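Local coordinates for heat shock protein-related protein (Deinococcus radiodurans, PDB 4FEI) that probably acts as a small heat shock protein, a stress-response chaperone thought to hold unfolding proteins, here represented by its alpha-crystallin domain, at residues 3-8 / 45-50; 10-15 / 19-24. All coordinates share one frame; numbering follows the deposited sequence.

Contact 1: 3-8 / 45-50; sequences GPWTPA and GERPGT
W5 and R47 carry this contact by cation-pi and CH-pi packing, which lays the N-terminal segment against the end of strand 40-47 of the alpha-crystallin domain. The arginine lies over one face of the indole, its guanidinium carbon CZ 4.8 Å from the centroid of the six-membered ring of W5 and 19° off the ring normal. The two planes are nearly parallel, 17° apart, and W5 CZ2 sits beneath the guanidinium, offset toward its rim. Closer to the backbone, the aliphatic part of R47 adds a CH-pi contact, CD standing 4.2 Å from the same centroid, while R47 CG touches W5 CZ3 at 3.5 Å. The R47 chain leaves with CG between the backbone N and the carbonyl carbon (chi1 81°) and then runs extended from CG to NE, which carries it across the ring.

P7 CD lies over the opposite face of the indole, and F63 meets W5 edge-to-face. The polar end of R47 is engaged elsewhere: NE donates to P59 O, and NH2 forms a salt bridge with D23 of the second subunit. The stack therefore probably helps orient a buried arginine whose NH2 reaches across the dimer interface.

Contact 2: 10-15 / 19-24; sequences DWRDAG and DLLLDV
Two nitrogens of R12 converge on one carboxylate oxygen, D19 OD2, which lies 2.8 Å from NE and 2.8 Å from NH2. The salt bridge spans neighbouring strands of a beta hairpin, 9-14 and 17-23, within the beta sandwich of the alpha-crystallin domain. The grip is side-on: OD2 lies close to the guanidinium plane and receives NE on its anti lone pair, whereas NH2 approaches from above the carboxylate plane. Both bonds are bent, with N-H...O angles of 142° and 139°. A bend at chi3 (56°) folds the R12 chain back toward D19. L21 CD1 covers one guanidinium face, 4.0 Å from R12 CZ, and A14 CB packs against D19 OD2. With R12 supplying both of these donors, a leucine here would probably leave D19 OD2 without either, the long, weak ion pair of D19 OD1 with R90 being a poor substitute.

Paired backbone bonds join R12 to D19 and D10 to L21, the two hydrogen-bonded pairs of the antiparallel ladder. Between them W11 and L20 form a non-hydrogen-bonded pair, their side chains on the opposite face of the sheet from the salt bridge. The D10 carboxylate turns to the second subunit, where R58 forms a salt bridge with it, and D10 and W11 also pair with a strand of that subunit. On the W11 side, L20 CB lies over the face of the six-membered ring, 3.9 Å from its centroid, with CB reaching W11 CZ3 at 3.7 Å.

From the N terminus the chain passes through 3-8 and runs directly into the hairpin of contact 2, which closes a short turn between 10-15 and 19-24. It then continues through the next strands to 45-50, where contact 1 closes a much longer loop with contact 2 nested inside it. Contact 1 ties the N-terminal segment to strand 40-47 of the three-stranded sheet; contact 2 joins two strands of the four-stranded sheet. Their centres are about 19 Å apart, yet they touch where A8 O lies 3.0 Å from D23 N, a probable hydrogen bond, and where P7 packs on D23. Both contacts also reach the second subunit.

Contact 1: 3-8 / 45-50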
ATOM      1  N   GLY A   3      -1.118  13.909   0.214  1.00 30.32           N
ATOM      2  CA  GLY A   3      -0.655  14.200   1.586  1.00 28.45           C
ATOM      3  C   GLY A   3       0.714  13.659   1.978  1.00 25.04           C
ATOM      4  O   GLY A   3       1.295  12.837   1.256  1.00 23.79           O
ATOM      5  N   PRO A   4       1.242  14.102   3.127  1.00 24.24           N
ATOM      6  CA  PRO A   4       2.566  13.606   3.556  1.00 21.84           C
ATOM      7  C   PRO A   4       2.463  12.110   3.905  1.00 19.26           C
ATOM      8  O   PRO A   4       1.486  11.673   4.518  1.00 18.81           O
ATOM      9  CB  PRO A   4       2.881  14.429   4.819  1.00 22.93           C
ATOM     10  CG  PRO A   4       1.849  15.583   4.825  1.00 25.57           C
ATOM     11  CD  PRO A   4       0.652  15.051   4.095  1.00 26.01           C
ATOM     12  N   TRP A   5       3.484  11.356   3.522  1.00 17.65           N
ATOM     13  CA  TRP A   5       3.429   9.904   3.592  1.00 15.91           C
ATOM     14  C   TRP A   5       4.141   9.359   4.832  1.00 15.58           C
ATOM     15  O   TRP A   5       5.350   9.606   5.039  1.00 15.80           O
ATOM     16  CB  TRP A   5       4.081   9.309   2.326  1.00 15.70           C
ATOM     17  CG  TRP A   5       3.763   7.888   2.114  1.00 15.29           C
ATOM     18  CD1 TRP A   5       2.786   7.151   2.751  1.00 15.11           C
ATOM     19  CD2 TRP A   5       4.376   7.007   1.155  1.00 15.50           C
ATOM     20  NE1 TRP A   5       2.761   5.874   2.241  1.00 15.22           N
ATOM     21  CE2 TRP A   5       3.728   5.761   1.262  1.00 15.51           C
ATOM     22  CE3 TRP A   5       5.411   7.159   0.213  1.00 16.08           C
ATOM     23  CZ2 TRP A   5       4.085   4.670   0.471  1.00 16.17           C
ATOM     24  CZ3 TRP A   5       5.767   6.081  -0.557  1.00 16.97           C
ATOM     25  CH2 TRP A   5       5.104   4.840  -0.422  1.00 17.10           C
ATOM     26  N   THR A   6       3.367   8.622   5.640  1.00 15.48           N
ATOM     27  CA  THR A   6       3.874   7.804   6.742  1.00 15.67           C
ATOM     28  C   THR A   6       3.360   6.367   6.552  1.00 15.56           C
ATOM     29  O   THR A   6       2.246   6.040   6.946  1.00 15.78           O
ATOM     30  CB  THR A   6       3.489   8.406   8.122  1.00 16.68           C
ATOM     31  OG1 THR A   6       4.051   9.735   8.224  1.00 17.89           O
ATOM     32  CG2 THR A   6       4.040   7.561   9.320  1.00 17.26           C
ATOM     33  N   PRO A   7       4.182   5.504   5.923  1.00 16.72           N
ATOM     34  CA  PRO A   7       3.724   4.136   5.612  1.00 16.66           C
ATOM     35  C   PRO A   7       3.569   3.307   6.872  1.00 16.56           C
ATOM     36  O   PRO A   7       4.477   3.295   7.722  1.00 16.50           O
ATOM     37  CB  PRO A   7       4.830   3.572   4.696  1.00 16.63           C
ATOM     38  CG  PRO A   7       6.004   4.485   4.820  1.00 16.63           C
ATOM     39  CD  PRO A   7       5.523   5.810   5.366  1.00 16.72           C
ATOM     40  N   ALA A   8       2.412   2.641   6.986  1.00 16.62           N
ATOM     41  CA  ALA A   8       2.065   1.831   8.143  1.00 16.61           C
ATOM     42  C   ALA A   8       3.034   0.608   8.338  1.00 16.56           C
ATOM     43  O   ALA A   8       3.439  -0.046   7.356  1.00 16.59           O
ATOM     44  CB  ALA A   8       0.601   1.408   8.058  1.00 16.74           C
ATOM     45  N   GLY A  45      12.262   6.370   1.602  1.00 22.18           N
ATOM     46  CA  GLY A  45      11.992   6.140   0.192  1.00 24.06           C
ATOM     47  C   GLY A  45      11.059   7.197  -0.344  1.00 25.50           C
ATOM     48  O   GLY A  45      10.803   8.196   0.331  1.00 25.17           O
ATOM     49  N   GLU A  46      10.499   6.959  -1.545  1.00 20.15           N
ATOM     50  CA  GLU A  46       9.704   7.960  -2.212  1.00 20.57           C
ATOM     51  C   GLU A  46       8.709   7.323  -3.174  1.00 19.44           C
ATOM     52  O   GLU A  46       8.981   6.273  -3.758  1.00 19.94           O
ATOM     53  CB  GLU A  46      10.647   8.882  -2.983  1.00 23.89           C
ATOM     54  CG  GLU A  46       9.981  10.030  -3.721  1.00 26.90           C
ATOM     55  CD  GLU A  46      10.951  10.882  -4.511  1.00 33.53           C
ATOM     56  OE1 GLU A  46      10.525  11.919  -5.098  1.00 39.96           O
ATOM     57  OE2 GLU A  46      12.129  10.531  -4.563  1.00 37.47           O
ATOM     58  N   ARG A  47       7.562   7.974  -3.360  1.00 18.93           N
ATOM     59  CA  ARG A  47       6.715   7.683  -4.503  1.00 19.54           C
ATOM     60  C   ARG A  47       6.263   8.984  -5.181  1.00 20.57           C
ATOM     61  O   ARG A  47       6.023   9.975  -4.503  1.00 20.39           O
ATOM     62  CB  ARG A  47       5.546   6.736  -4.162  1.00 18.65           C
ATOM     63  CG  ARG A  47       4.333   7.367  -3.523  1.00 18.35           C
ATOM     64  CD  ARG A  47       3.200   6.334  -3.534  1.00 19.98           C
ATOM     65  NE  ARG A  47       2.038   6.677  -2.731  1.00 20.76           N
ATOM     66  CZ  ARG A  47       0.977   5.877  -2.569  1.00 24.94           C
ATOM     67  NH1 ARG A  47       0.915   4.705  -3.195  1.00 26.42           N
ATOM     68  NH2 ARG A  47      -0.066   6.264  -1.830  1.00 27.87           N
ATOM     69  N   PRO A  48       6.164   8.973  -6.527  1.00 22.75           N
ATOM     70  CA  PRO A  48       5.758  10.179  -7.253  1.00 24.60           C
ATOM     71  C   PRO A  48       4.326  10.625  -6.911  1.00 22.90           C
ATOM     72  O   PRO A  48       3.455   9.793  -6.608  1.00 22.21           O
ATOM     73  CB  PRO A  48       5.865   9.763  -8.748  1.00 27.95           C
ATOM     74  CG  PRO A  48       5.739   8.272  -8.756  1.00 27.58           C
ATOM     75  CD  PRO A  48       6.398   7.826  -7.432  1.00 24.93           C
ATOM     76  N   GLY A  49       4.080  11.924  -6.962  1.00 24.27           N
ATOM     77  CA  GLY A  49       2.726  12.431  -6.874  1.00 23.50           C
ATOM     78  C   GLY A  49       1.940  12.084  -8.128  1.00 24.46           C
ATOM     79  O   GLY A  49       2.458  12.086  -9.253  1.00 26.76           O
ATOM     80  N   THR A  50       0.660  11.823  -7.959  1.00 23.79           N
ATOM     81  CA  THR A  50      -0.196  11.505  -9.111  1.00 24.98           C
ATOM     82  C   THR A  50      -0.583  12.776  -9.843  1.00 26.21           C
ATOM     83  O   THR A  50      -0.945  13.779  -9.200  1.00 26.96           O
ATOM     84  CB  THR A  50      -1.412  10.732  -8.640  1.00 24.86           C
ATOM     85  OG1 THR A  50      -0.967   9.681  -7.773  1.00 26.10           O
ATOM     86  CG2 THR A  50      -2.142  10.128  -9.789  1.00 28.85           C
TER

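Contact 2: 10-15 / 19-24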
ATOM      1  N   ASP A  10       4.307  -2.986  10.702  1.00 16.91           N
ATOM      2  CA  ASP A  10       4.076  -4.080  11.631  1.00 17.16           C
ATOM      3  C   ASP A  10       5.416  -4.702  12.019  1.00 17.31           C
ATOM      4  O   ASP A  10       6.335  -4.777  11.214  1.00 17.23           O
ATOM      5  CB  ASP A  10       3.249  -5.197  10.947  1.00 17.27           C
ATOM      6  CG  ASP A  10       1.752  -4.889  10.894  1.00 17.27           C
ATOM      7  OD1 ASP A  10       1.319  -3.896  11.526  1.00 17.35           O
ATOM      8  OD2 ASP A  10       1.032  -5.647  10.221  1.00 17.35           O
ATOM      9  N   TRP A  11       5.489  -5.193  13.238  1.00 17.60           N
ATOM     10  CA  TRP A  11       6.552  -6.088  13.671  1.00 17.89           C
ATOM     11  C   TRP A  11       5.977  -7.476  13.934  1.00 18.46           C
ATOM     12  O   TRP A  11       5.073  -7.653  14.734  1.00 18.87           O
ATOM     13  CB  TRP A  11       7.210  -5.554  14.935  1.00 18.11           C
ATOM     14  CG  TRP A  11       8.092  -4.336  14.652  1.00 18.01           C
ATOM     15  CD1 TRP A  11       7.781  -3.021  14.887  1.00 17.98           C
ATOM     16  CD2 TRP A  11       9.424  -4.348  14.106  1.00 17.81           C
ATOM     17  NE1 TRP A  11       8.849  -2.209  14.495  1.00 19.65           N
ATOM     18  CE2 TRP A  11       9.857  -3.001  14.005  1.00 18.30           C
ATOM     19  CE3 TRP A  11      10.290  -5.360  13.704  1.00 18.01           C
ATOM     20  CZ2 TRP A  11      11.133  -2.649  13.537  1.00 17.84           C
ATOM     21  CZ3 TRP A  11      11.557  -5.014  13.204  1.00 18.14           C
ATOM     22  CH2 TRP A  11      11.961  -3.672  13.125  1.00 18.00           C
ATOM     23  N   ARG A  12       6.480  -8.458  13.208  1.00 18.76           N
ATOM     24  CA  ARG A  12       6.011  -9.837  13.371  1.00 19.29           C
ATOM     25  C   ARG A  12       7.108 -10.666  14.046  1.00 19.91           C
ATOM     26  O   ARG A  12       8.294 -10.559  13.706  1.00 20.55           O
ATOM     27  CB  ARG A  12       5.628 -10.439  12.011  1.00 18.98           C
ATOM     28  CG  ARG A  12       5.257 -11.942  12.046  1.00 19.74           C
ATOM     29  CD  ARG A  12       4.920 -12.452  10.647  1.00 20.46           C
ATOM     30  NE  ARG A  12       5.990 -12.232   9.647  1.00 21.48           N
ATOM     31  CZ  ARG A  12       5.793 -12.205   8.322  1.00 21.78           C
ATOM     32  NH1 ARG A  12       4.550 -12.356   7.817  1.00 21.95           N
ATOM     33  NH2 ARG A  12       6.831 -12.006   7.492  1.00 21.04           N
ATOM     34  N   ASP A  13       6.694 -11.453  15.030  1.00 20.44           N
ATOM     35  CA  ASP A  13       7.573 -12.361  15.704  1.00 21.44           C
ATOM     36  C   ASP A  13       7.633 -13.594  14.833  1.00 21.85           C
ATOM     37  O   ASP A  13       6.662 -14.320  14.724  1.00 22.25           O
ATOM     38  CB  ASP A  13       6.984 -12.681  17.079  1.00 22.23           C
ATOM     39  CG  ASP A  13       7.786 -13.716  17.852  1.00 23.90           C
ATOM     40  OD1 ASP A  13       8.934 -14.033  17.457  1.00 24.99           O
ATOM     41  OD2 ASP A  13       7.240 -14.224  18.872  1.00 25.91           O
ATOM     42  N   ALA A  14       8.774 -13.825  14.199  1.00 22.21           N
ATOM     43  CA  ALA A  14       8.975 -15.046  13.418  1.00 22.46           C
ATOM     44  C   ALA A  14      10.005 -15.987  14.104  1.00 23.73           C
ATOM     45  O   ALA A  14      10.916 -16.531  13.451  1.00 24.67           O
ATOM     46  CB  ALA A  14       9.401 -14.698  12.028  1.00 22.09           C
ATOM     47  N   GLY A  15       9.853 -16.173  15.411  1.00 23.93           N
ATOM     48  CA  GLY A  15      10.672 -17.136  16.152  1.00 25.15           C
ATOM     49  C   GLY A  15      12.154 -16.779  16.232  1.00 25.21           C
ATOM     50  O   GLY A  15      12.583 -16.078  17.144  1.00 25.51           O
ATOM     51  N   ASP A  19      10.506  -9.728  11.935  1.00 19.55           N
ATOM     52  CA  ASP A  19      10.125  -9.152  10.644  1.00 18.91           C
ATOM     53  C   ASP A  19       9.482  -7.790  10.780  1.00 18.67           C
ATOM     54  O   ASP A  19       8.557  -7.597  11.592  1.00 19.31           O
ATOM     55  CB  ASP A  19       9.094 -10.030   9.920  1.00 19.37           C
ATOM     56  CG  ASP A  19       9.611 -11.417   9.608  1.00 20.33           C
ATOM     57  OD1 ASP A  19      10.859 -11.582   9.499  1.00 22.15           O
ATOM     58  OD2 ASP A  19       8.767 -12.336   9.480  1.00 21.40           O
ATOM     59  N   LEU A  20       9.916  -6.862   9.948  1.00 17.81           N
ATOM     60  CA  LEU A  20       9.248  -5.578   9.804  1.00 17.83           C
ATOM     61  C   LEU A  20       8.515  -5.612   8.480  1.00 17.73           C
ATOM     62  O   LEU A  20       9.120  -5.862   7.451  1.00 18.68           O
ATOM     63  CB  LEU A  20      10.276  -4.447   9.804  1.00 17.64           C
ATOM     64  CG  LEU A  20       9.956  -2.957   9.668  1.00 18.86           C
ATOM     65  CD1 LEU A  20       9.938  -2.555   8.212  1.00 20.63           C
ATOM     66  CD2 LEU A  20       8.656  -2.537  10.358  1.00 19.95           C
ATOM     67  N   LEU A  21       7.208  -5.413   8.505  1.00 17.46           N
ATOM     68  CA  LEU A  21       6.429  -5.280   7.280  1.00 16.98           C
ATOM     69  C   LEU A  21       5.981  -3.832   7.144  1.00 16.80           C
ATOM     70  O   LEU A  21       5.392  -3.244   8.068  1.00 17.15           O
ATOM     71  CB  LEU A  21       5.202  -6.199   7.287  1.00 17.11           C
ATOM     72  CG  LEU A  21       5.459  -7.707   7.279  1.00 17.64           C
ATOM     73  CD1 LEU A  21       5.406  -8.270   8.665  1.00 18.88           C
ATOM     74  CD2 LEU A  21       4.338  -8.368   6.453  1.00 20.65           C
ATOM     75  N   LEU A  22       6.256  -3.252   5.986  1.00 16.72           N
ATOM     76  CA  LEU A  22       5.999  -1.818   5.766  1.00 16.58           C
ATOM     77  C   LEU A  22       5.173  -1.636   4.485  1.00 16.62           C
ATOM     78  O   LEU A  22       5.598  -2.061   3.428  1.00 16.70           O
ATOM     79  CB  LEU A  22       7.337  -1.057   5.690  1.00 16.54           C
ATOM     80  CG  LEU A  22       7.268   0.458   5.803  1.00 16.56           C
ATOM     81  CD1 LEU A  22       6.985   0.887   7.255  1.00 18.48           C
ATOM     82  CD2 LEU A  22       8.589   1.109   5.268  1.00 16.50           C
ATOM     83  N   ASP A  23       3.994  -1.042   4.603  1.00 16.63           N
ATOM     84  CA  ASP A  23       3.104  -0.868   3.448  1.00 16.75           C
ATOM     85  C   ASP A  23       3.625   0.292   2.584  1.00 16.80           C
ATOM     86  O   ASP A  23       3.440   1.479   2.938  1.00 16.79           O
ATOM     87  CB  ASP A  23       1.661  -0.557   3.876  1.00 16.82           C
ATOM     88  CG  ASP A  23       0.928  -1.765   4.373  1.00 16.88           C
ATOM     89  OD1 ASP A  23      -0.079  -1.585   5.116  1.00 19.07           O
ATOM     90  OD2 ASP A  23       1.312  -2.892   4.021  1.00 17.90           O
ATOM     91  N   VAL A  24       4.267  -0.074   1.461  1.00 16.90           N
ATOM     92  CA  VAL A  24       4.820   0.925   0.551  1.00 17.02           C
ATOM     93  C   VAL A  24       4.314   0.734  -0.922  1.00 17.31           C
ATOM     94  O   VAL A  24       5.105   0.466  -1.827  1.00 17.44           O
ATOM     95  CB  VAL A  24       6.403   0.964   0.647  1.00 16.95           C
ATOM     96  CG1 VAL A  24       6.888   1.602   1.990  1.00 16.76           C
ATOM     97  CG2 VAL A  24       7.002  -0.423   0.473  1.00 16.96           C
TER